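Long-range contact in putative metal-dependent phosphoesterase (Bifidobacterium adolescentis, PDB 3O0F), which acts as a metal-dependent phosphoesterase of the PHP family, holding two iron ions, a zinc ion and AMP in its crystal structure: residues Q13-H18 / T276-V281. Residues are numbered along the deposited sequence; the frame is centred on the assembly and turned at random.
Sequences QGWDIH and TDDDTV. With FE (Fe (III) ion), chain E.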
loop_
_atom_site.group_PDB
_atom_site.type_symbol
_atom_site.label_atom_id
_atom_site.label_comp_id
_atom_site.label_asym_id
_atom_site.label_seq_id
_atom_site.Cartn_x
_atom_site.Cartn_y
_atom_site.Cartn_z
ATOM N N GLN A 13 18.540 10.497 3.539
ATOM C CA GLN A 13 18.890 9.070 3.630
ATOM C C GLN A 13 18.003 8.346 4.628
ATOM O O GLN A 13 17.471 8.966 5.525
ATOM C CB GLN A 13 20.357 8.797 3.954
ATOM C CG GLN A 13 20.971 9.658 5.001
ATOM C CD GLN A 13 21.891 10.707 4.402
ATOM O OE1 GLN A 13 22.528 10.468 3.365
ATOM N NE2 GLN A 13 21.983 11.871 5.062
ATOM N N GLY A 14 17.824 7.050 4.422
ATOM C CA GLY A 14 16.924 6.242 5.240
ATOM C C GLY A 14 16.301 5.099 4.466
ATOM O O GLY A 14 16.917 4.517 3.580
ATOM N N TRP A 15 15.052 4.795 4.792
ATOM C CA TRP A 15 14.422 3.582 4.321
ATOM C C TRP A 15 13.243 3.970 3.440
ATOM O O TRP A 15 12.527 4.898 3.784
ATOM C CB TRP A 15 13.870 2.806 5.514
ATOM C CG TRP A 15 14.854 2.211 6.432
ATOM C CD1 TRP A 15 15.894 2.833 7.094
ATOM C CD2 TRP A 15 14.840 0.861 6.887
ATOM N NE1 TRP A 15 16.537 1.914 7.913
ATOM C CE2 TRP A 15 15.924 0.699 7.780
ATOM C CE3 TRP A 15 14.021 -0.240 6.606
ATOM C CZ2 TRP A 15 16.190 -0.509 8.411
ATOM C CZ3 TRP A 15 14.292 -1.439 7.227
ATOM C CH2 TRP A 15 15.360 -1.573 8.102
ATOM N N ASP A 16 12.979 3.219 2.372
ATOM C CA ASP A 16 11.737 3.397 1.629
ATOM C C ASP A 16 10.750 2.328 2.132
ATOM O O ASP A 16 10.912 1.140 1.821
ATOM C CB ASP A 16 11.980 3.243 0.125
ATOM C CG ASP A 16 10.736 3.544 -0.706
ATOM O OD1 ASP A 16 9.650 3.667 -0.141
ATOM O OD2 ASP A 16 10.843 3.711 -1.931
ATOM N N ILE A 17 9.746 2.724 2.918
ATOM C CA ILE A 17 8.904 1.700 3.568
ATOM C C ILE A 17 7.546 1.472 2.894
ATOM O O ILE A 17 6.647 0.881 3.475
ATOM C CB ILE A 17 8.757 1.935 5.101
ATOM C CG1 ILE A 17 7.875 3.128 5.416
ATOM C CG2 ILE A 17 10.121 2.068 5.750
ATOM C CD1 ILE A 17 7.688 3.322 6.890
ATOM N N HIS A 18 7.404 1.961 1.663
ATOM C CA HIS A 18 6.149 1.865 0.926
ATOM C C HIS A 18 6.391 1.374 -0.518
ATOM O O HIS A 18 6.444 2.184 -1.445
ATOM C CB HIS A 18 5.511 3.238 0.914
ATOM C CG HIS A 18 4.059 3.237 0.577
ATOM N ND1 HIS A 18 3.221 4.290 0.912
ATOM C CD2 HIS A 18 3.300 2.337 -0.098
ATOM C CE1 HIS A 18 2.000 4.011 0.483
ATOM N NE2 HIS A 18 2.025 2.838 -0.132
ATOM N N THR A 276 11.875 7.261 5.023
ATOM C CA THR A 276 11.682 7.336 6.461
ATOM C C THR A 276 13.049 7.359 7.118
ATOM O O THR A 276 13.917 6.580 6.736
ATOM C CB THR A 276 10.865 6.125 6.975
ATOM O OG1 THR A 276 9.625 6.080 6.287
ATOM C CG2 THR A 276 10.574 6.254 8.462
ATOM N N ASP A 277 13.276 8.261 8.080
ATOM C CA ASP A 277 14.592 8.311 8.718
ATOM C C ASP A 277 14.815 7.072 9.597
ATOM O O ASP A 277 13.856 6.415 9.992
ATOM C CB ASP A 277 14.884 9.596 9.461
ATOM C CG ASP A 277 13.938 9.886 10.613
ATOM O OD1 ASP A 277 13.512 8.976 11.355
ATOM O OD2 ASP A 277 13.678 11.090 10.816
ATOM N N ASP A 278 16.087 6.754 9.780
ATOM C CA ASP A 278 16.564 5.653 10.612
ATOM C C ASP A 278 15.981 5.635 12.008
ATOM O O ASP A 278 15.581 4.585 12.493
ATOM C CB ASP A 278 18.104 5.698 10.720
ATOM C CG ASP A 278 18.794 5.298 9.417
ATOM O OD1 ASP A 278 18.090 5.052 8.415
ATOM O OD2 ASP A 278 20.044 5.244 9.381
ATOM N N ASP A 279 15.887 6.781 12.654
ATOM C CA ASP A 279 15.291 6.805 13.991
ATOM C C ASP A 279 13.863 6.343 14.018
ATOM O O ASP A 279 13.474 5.641 14.945
ATOM C CB ASP A 279 15.371 8.194 14.636
ATOM C CG ASP A 279 16.819 8.600 14.944
ATOM O OD1 ASP A 279 17.697 7.707 14.931
ATOM O OD2 ASP A 279 17.076 9.810 15.163
ATOM N N THR A 280 13.079 6.747 13.032
ATOM C CA THR A 280 11.674 6.397 12.996
ATOM C C THR A 280 11.546 4.907 12.686
ATOM O O THR A 280 10.719 4.232 13.290
ATOM C CB THR A 280 10.883 7.245 11.962
ATOM O OG1 THR A 280 10.965 8.623 12.324
ATOM C CG2 THR A 280 9.425 6.829 11.926
ATOM N N VAL A 281 12.404 4.374 11.821
ATOM C CA VAL A 281 12.369 2.893 11.538
ATOM C C VAL A 281 12.754 2.123 12.774
ATOM O O VAL A 281 12.099 1.158 13.145
ATOM C CB VAL A 281 13.244 2.501 10.360
ATOM C CG1 VAL A 281 13.314 1.013 10.171
ATOM C CG2 VAL A 281 12.742 3.163 9.073
HETATM FE FE FE E . 0.772 2.077 -1.784
HETATM O O HOH W 1 17.770 8.651 8.200
HETATM O O HOH W 2 -0.281 3.859 -1.559
#
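Both methyls of Val281 lie against one face of the Trp15 indole: CG1 sits 3.5 Å from the centroid of the six-membered ring, a CH-pi contact only 9° off the ring normal, while CG2 rests 3.5 Å from Trp15 CG. At the ring's edge and in its plane, Asp278 OD1 comes within 3.4 Å of Trp15 CD1, its carboxylate nearly perpendicular to the indole; the other oxygen, OD2, is hydrogen-bonded to His43. Val281 suits its place because its two branches, CG1 anti to the backbone N (chi1 174°) and CG2 beside it, spread over both rings of the broad indole. With Trp15 cut back to an alanine, these methyls would probably lose their flat surface, Asp278 OD1 its edge contact, and a gap would be likely to open beside the helix. The backbones join in a single antiparallel bridge, a hydrogen-bonded pair: Trp15 N donates to Thr276 O at 2.9 Å and Thr276 N to Trp15 O at 2.7 Å, both nearly straight. At Gly14 a CB would run into Thr276 O and the carbonyl oxygen of Gln13, which calls for glycine. Ile17 CD1 touches Thr276 OG1 at 3.4 Å; the hydroxyl itself is hydrogen-bonded to Gly258 O. Asp277 caps helix 278-287, its short carboxylate reaching Thr280 N (2.8 Å) and OG1 through OD1. Through the Thr276 bridge, the loop entering this helix is tied to strand 15-19, which pairs with strand 44-47 and carries His18, an iron ligand with His20, Glu75 and Asp261; Ile17 and Thr276 also touch Thr257 of strand 255-258.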